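Local atomic coordinates of putative oxidoreductase (Bacteroides fragilis NCTC 9343, PDB entry 3EOF), a protein that probably acts as a flavin-dependent oxidoreductase of the nitroreductase family, with flavin mononucleotide bound at the interface of its two subunits. Residues P60-Q65 with Q139-A144. Residues are numbered along the deposited sequence; the frame is centred on the assembly and turned at random.
Sequences PAHFNQ and QMIIDA. With FMN (flavin mononucleotide), chain C.
The methyl of Ala-61 points at helix 138-145 and fits between two of its side chains: its CB lies 3.7 Å from CG1 of Ile-141 and 3.9 Å from CB of Met-140, a selenomethionine. The two helix residues then diverge. Met-140 runs extended as far as SE and bends at its last torsion (chi3 71°), which carries CE back along the turn to 3.7 Å from CB of Pro-60. Ile-141 reaches the other way: with CG1 beside the backbone N and CD1 extended beyond it (chi2 169°), the terminal methyl approaches the His-62 ring obliquely, 3.6 Å from CE1, and NE2 is almost as near. The two side chains cross at about a right angle, and CD1 is the Ile-141 atom that comes up to the ring. The ring's other nitrogen, ND1, is hydrogen-bonded to OG1 of Thr-133.

In this nitroreductase-family fold, the contact joins the loop after helix 52-58 to the short helix linking strands 127-131 and 151-160 of the antiparallel sheet. A type I turn, closed by Phe-63 N bonding to Pro-60 O, directs the Ala-61 methyl at that helix and leaves the Pro-60 ring beside it, while the same loop continues to the flavin. There the Gln-65 amide pairs with the pyrimidine end of FMN: OE1 accepts from N3 at 2.7 Å, and NE2 donates to O4 at 3.2 Å. NE2 also donates to the backbone O of His-62, which lies 3° from the amide plane; this further bond probably helps to fix the amide's rotation, placing His-62 as a second-shell residue behind a first-shell flavin ligand. On the helix itself, Gln-139 NE2 donates to OD1 of Asp-143 from above the carboxylate plane.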
ATOM      1  N   PRO A  60      -8.464   4.855  21.921  1.00 26.55           N
ATOM      2  CA  PRO A  60      -7.805   3.726  22.585  1.00 27.25           C
ATOM      3  C   PRO A  60      -7.246   2.681  21.634  1.00 24.20           C
ATOM      4  O   PRO A  60      -6.193   2.103  21.917  1.00 26.79           O
ATOM      5  CB  PRO A  60      -8.928   3.101  23.439  1.00 26.55           C
ATOM      6  CG  PRO A  60      -9.962   4.102  23.532  1.00 28.12           C
ATOM      7  CD  PRO A  60      -9.865   4.978  22.318  1.00 27.43           C
ATOM      8  N   ALA A  61      -7.968   2.417  20.541  1.00 24.22           N
ATOM      9  CA  ALA A  61      -7.535   1.499  19.488  1.00 23.31           C
ATOM     10  C   ALA A  61      -6.135   1.928  18.983  1.00 26.06           C
ATOM     11  O   ALA A  61      -5.253   1.093  18.679  1.00 27.08           O
ATOM     12  CB  ALA A  61      -8.548   1.524  18.331  1.00 22.91           C
ATOM     13  N   HIS A  62      -5.941   3.249  18.913  1.00 26.93           N
ATOM     14  CA  HIS A  62      -4.706   3.845  18.445  1.00 23.93           C
ATOM     15  C   HIS A  62      -3.782   4.248  19.590  1.00 23.58           C
ATOM     16  O   HIS A  62      -2.931   5.099  19.421  1.00 22.93           O
ATOM     17  CB  HIS A  62      -5.027   5.014  17.509  1.00 24.88           C
ATOM     18  CG  HIS A  62      -5.763   4.575  16.285  1.00 17.43           C
ATOM     19  ND1 HIS A  62      -5.163   3.810  15.319  1.00 18.54           N
ATOM     20  CD2 HIS A  62      -7.066   4.680  15.932  1.00 17.53           C
ATOM     21  CE1 HIS A  62      -6.044   3.528  14.373  1.00 20.91           C
ATOM     22  NE2 HIS A  62      -7.204   4.063  14.709  1.00 22.12           N
ATOM     23  N   PHE A  63      -3.901   3.565  20.725  1.00 23.68           N
ATOM     24  CA  PHE A  63      -3.074   3.803  21.894  1.00 27.74           C
ATOM     25  C   PHE A  63      -3.130   5.233  22.424  1.00 27.65           C
ATOM     26  O   PHE A  63      -2.161   5.716  23.061  1.00 22.70           O
ATOM     27  CB  PHE A  63      -1.602   3.398  21.668  1.00 30.80           C
ATOM     28  CG  PHE A  63      -1.412   1.979  21.229  1.00 37.51           C
ATOM     29  CD1 PHE A  63      -2.128   0.945  21.800  1.00 42.69           C
ATOM     30  CD2 PHE A  63      -0.460   1.668  20.276  1.00 51.64           C
ATOM     31  CE1 PHE A  63      -1.951  -0.348  21.371  1.00 42.64           C
ATOM     32  CE2 PHE A  63      -0.274   0.349  19.868  1.00 48.73           C
ATOM     33  CZ  PHE A  63      -1.031  -0.636  20.409  1.00 40.38           C
ATOM     34  N   ASN A  64      -4.270   5.883  22.199  1.00 27.68           N
ATOM     35  CA  ASN A  64      -4.496   7.251  22.651  1.00 27.92           C
ATOM     36  C   ASN A  64      -3.489   8.277  22.151  1.00 26.69           C
ATOM     37  O   ASN A  64      -3.139   9.243  22.840  1.00 27.88           O
ATOM     38  CB  ASN A  64      -4.636   7.239  24.166  1.00 29.63           C
ATOM     39  CG  ASN A  64      -5.916   6.593  24.594  1.00 33.72           C
ATOM     40  OD1 ASN A  64      -5.937   5.765  25.512  1.00 31.88           O
ATOM     41  ND2 ASN A  64      -7.011   6.939  23.894  1.00 26.66           N
ATOM     42  N   GLN A  65      -3.029   8.047  20.928  1.00 27.09           N
ATOM     43  CA  GLN A  65      -2.115   8.968  20.284  1.00 24.83           C
ATOM     44  C   GLN A  65      -2.969  10.165  20.072  1.00 24.50           C
ATOM     45  O   GLN A  65      -4.105  10.025  19.625  1.00 25.69           O
ATOM     46  CB  GLN A  65      -1.606   8.434  18.973  1.00 25.44           C
ATOM     47  CG  GLN A  65      -0.797   7.181  19.114  1.00 28.18           C
ATOM     48  CD  GLN A  65      -0.261   6.723  17.799  1.00 32.06           C
ATOM     49  OE1 GLN A  65       0.707   7.294  17.315  1.00 29.11           O
ATOM     50  NE2 GLN A  65      -0.881   5.695  17.205  1.00 25.75           N
ATOM     51  N   GLN A 139      -9.458  -5.411  15.768  1.00 24.15           N
ATOM     52  CA  GLN A 139     -10.769  -5.755  16.292  1.00 21.85           C
ATOM     53  C   GLN A 139     -11.512  -4.556  16.859  1.00 20.98           C
ATOM     54  O   GLN A 139     -12.695  -4.426  16.637  1.00 25.10           O
ATOM     55  CB  GLN A 139     -10.696  -6.861  17.325  1.00 22.41           C
ATOM     56  CG  GLN A 139     -12.123  -7.439  17.675  1.00 25.08           C
ATOM     57  CD  GLN A 139     -12.819  -8.039  16.460  1.00 27.89           C
ATOM     58  OE1 GLN A 139     -12.263  -8.910  15.819  1.00 31.38           O
ATOM     59  NE2 GLN A 139     -14.033  -7.559  16.130  1.00 24.15           N
HETATM   60  N   MSE A 140     -10.822  -3.682  17.587  1.00 24.35           N
HETATM   61  CA  MSE A 140     -11.428  -2.505  18.219  1.00 21.91           C
HETATM   62  C   MSE A 140     -11.917  -1.532  17.188  1.00 18.88           C
HETATM   63  O   MSE A 140     -12.914  -0.876  17.373  1.00 20.65           O
HETATM   64  CB  MSE A 140     -10.424  -1.804  19.115  1.00 20.45           C
HETATM   65  CG  MSE A 140     -10.053  -2.594  20.394  1.00 23.48           C
HETATM   66 SE   MSE A 140      -8.706  -1.659  21.463  0.75 27.94          SE
HETATM   67  CE  MSE A 140      -9.698  -0.285  22.080  1.00 27.14           C
ATOM     68  N   ILE A 141     -11.191  -1.405  16.122  1.00 18.96           N
ATOM     69  CA  ILE A 141     -11.591  -0.507  15.028  1.00 18.32           C
ATOM     70  C   ILE A 141     -12.781  -1.169  14.363  1.00 23.83           C
ATOM     71  O   ILE A 141     -13.745  -0.507  14.049  1.00 25.53           O
ATOM     72  CB  ILE A 141     -10.421  -0.297  14.079  1.00 20.15           C
ATOM     73  CG1 ILE A 141      -9.307   0.426  14.836  1.00 20.80           C
ATOM     74  CG2 ILE A 141     -10.826   0.535  12.853  1.00 14.61           C
ATOM     75  CD1 ILE A 141      -7.985   0.494  14.121  1.00 15.95           C
ATOM     76  N   ILE A 142     -12.735  -2.499  14.180  1.00 23.31           N
ATOM     77  CA  ILE A 142     -13.873  -3.206  13.597  1.00 23.62           C
ATOM     78  C   ILE A 142     -15.161  -2.976  14.394  1.00 22.79           C
ATOM     79  O   ILE A 142     -16.201  -2.697  13.817  1.00 21.19           O
ATOM     80  CB  ILE A 142     -13.594  -4.696  13.427  1.00 21.79           C
ATOM     81  CG1 ILE A 142     -12.587  -4.887  12.278  1.00 24.38           C
ATOM     82  CG2 ILE A 142     -14.907  -5.457  13.195  1.00 22.08           C
ATOM     83  CD1 ILE A 142     -11.835  -6.217  12.381  1.00 23.52           C
ATOM     84  N   ASP A 143     -15.077  -3.133  15.720  1.00 21.68           N
ATOM     85  CA  ASP A 143     -16.188  -2.931  16.570  1.00 22.33           C
ATOM     86  C   ASP A 143     -16.618  -1.456  16.518  1.00 23.74           C
ATOM     87  O   ASP A 143     -17.815  -1.141  16.419  1.00 26.02           O
ATOM     88  CB  ASP A 143     -15.815  -3.300  18.025  1.00 21.47           C
ATOM     89  CG  ASP A 143     -15.468  -4.765  18.198  1.00 24.86           C
ATOM     90  OD1 ASP A 143     -15.843  -5.582  17.341  1.00 26.03           O
ATOM     91  OD2 ASP A 143     -14.841  -5.110  19.235  1.00 40.55           O
ATOM     92  N   ALA A 144     -15.656  -0.541  16.544  1.00 23.54           N
ATOM     93  CA  ALA A 144     -15.983   0.893  16.605  1.00 20.86           C
ATOM     94  C   ALA A 144     -16.710   1.393  15.376  1.00 22.51           C
ATOM     95  O   ALA A 144     -17.708   2.129  15.508  1.00 23.27           O
ATOM     96  CB  ALA A 144     -14.723   1.737  16.885  1.00 19.45           C
TER
HETATM   97  N1  FMN C 300       3.509   8.123  13.265  1.00 33.36           N
HETATM   98  C2  FMN C 300       3.055   8.168  14.589  1.00 35.43           C
HETATM   99  O2  FMN C 300       3.269   9.160  15.303  1.00 31.38           O
HETATM  100  N3  FMN C 300       2.378   7.083  15.150  1.00 32.31           N
HETATM  101  C4  FMN C 300       2.115   5.902  14.429  1.00 40.49           C
HETATM  102  O4  FMN C 300       1.157   5.131  14.815  1.00 35.07           O
HETATM  103  C4A FMN C 300       2.606   5.872  13.086  1.00 35.71           C
HETATM  104  N5  FMN C 300       2.394   4.740  12.310  1.00 35.20           N
HETATM  105  C5A FMN C 300       2.804   4.676  10.987  1.00 40.60           C
HETATM  106  C6  FMN C 300       2.525   3.498  10.279  1.00 36.95           C
HETATM  107  C7  FMN C 300       2.916   3.355   8.960  1.00 34.24           C
HETATM  108  C7M FMN C 300       2.606   2.056   8.273  1.00 31.24           C
HETATM  109  C8  FMN C 300       3.605   4.391   8.335  1.00 30.00           C
HETATM  110  C8M FMN C 300       3.803   4.316   6.858  1.00 29.62           C
HETATM  111  C9  FMN C 300       3.890   5.582   9.040  1.00 35.91           C
HETATM  112  C9A FMN C 300       3.496   5.755  10.392  1.00 31.66           C
HETATM  113  N10 FMN C 300       3.747   6.912  11.171  1.00 33.30           N
HETATM  114  C10 FMN C 300       3.302   6.969  12.504  1.00 36.13           C
HETATM  115  C1' FMN C 300       4.562   8.091  10.644  1.00 23.93           C
HETATM  116  C2' FMN C 300       6.034   7.703  10.624  1.00 24.82           C
HETATM  117  O2' FMN C 300       6.500   7.640  11.979  1.00 36.23           O
HETATM  118  C3' FMN C 300       6.843   8.623   9.732  1.00 31.32           C
HETATM  119  O3' FMN C 300       6.488   8.503   8.342  1.00 25.00           O
HETATM  120  C4' FMN C 300       8.354   8.388   9.865  1.00 27.01           C
HETATM  121  O4' FMN C 300       8.818   8.802  11.135  1.00 34.24           O
HETATM  122  C5' FMN C 300       9.089   9.245   8.873  1.00 18.34           C
HETATM  123  O5' FMN C 300       8.603  10.566   9.122  1.00 26.25           O
HETATM  124  P   FMN C 300       8.083  11.528   7.912  1.00 38.94           P
HETATM  125  O1P FMN C 300       6.817  10.941   7.253  1.00 20.30           O
HETATM  126  O2P FMN C 300       9.181  11.609   6.882  1.00 30.73           O
HETATM  127  O3P FMN C 300       7.928  12.908   8.568  1.00 32.22           O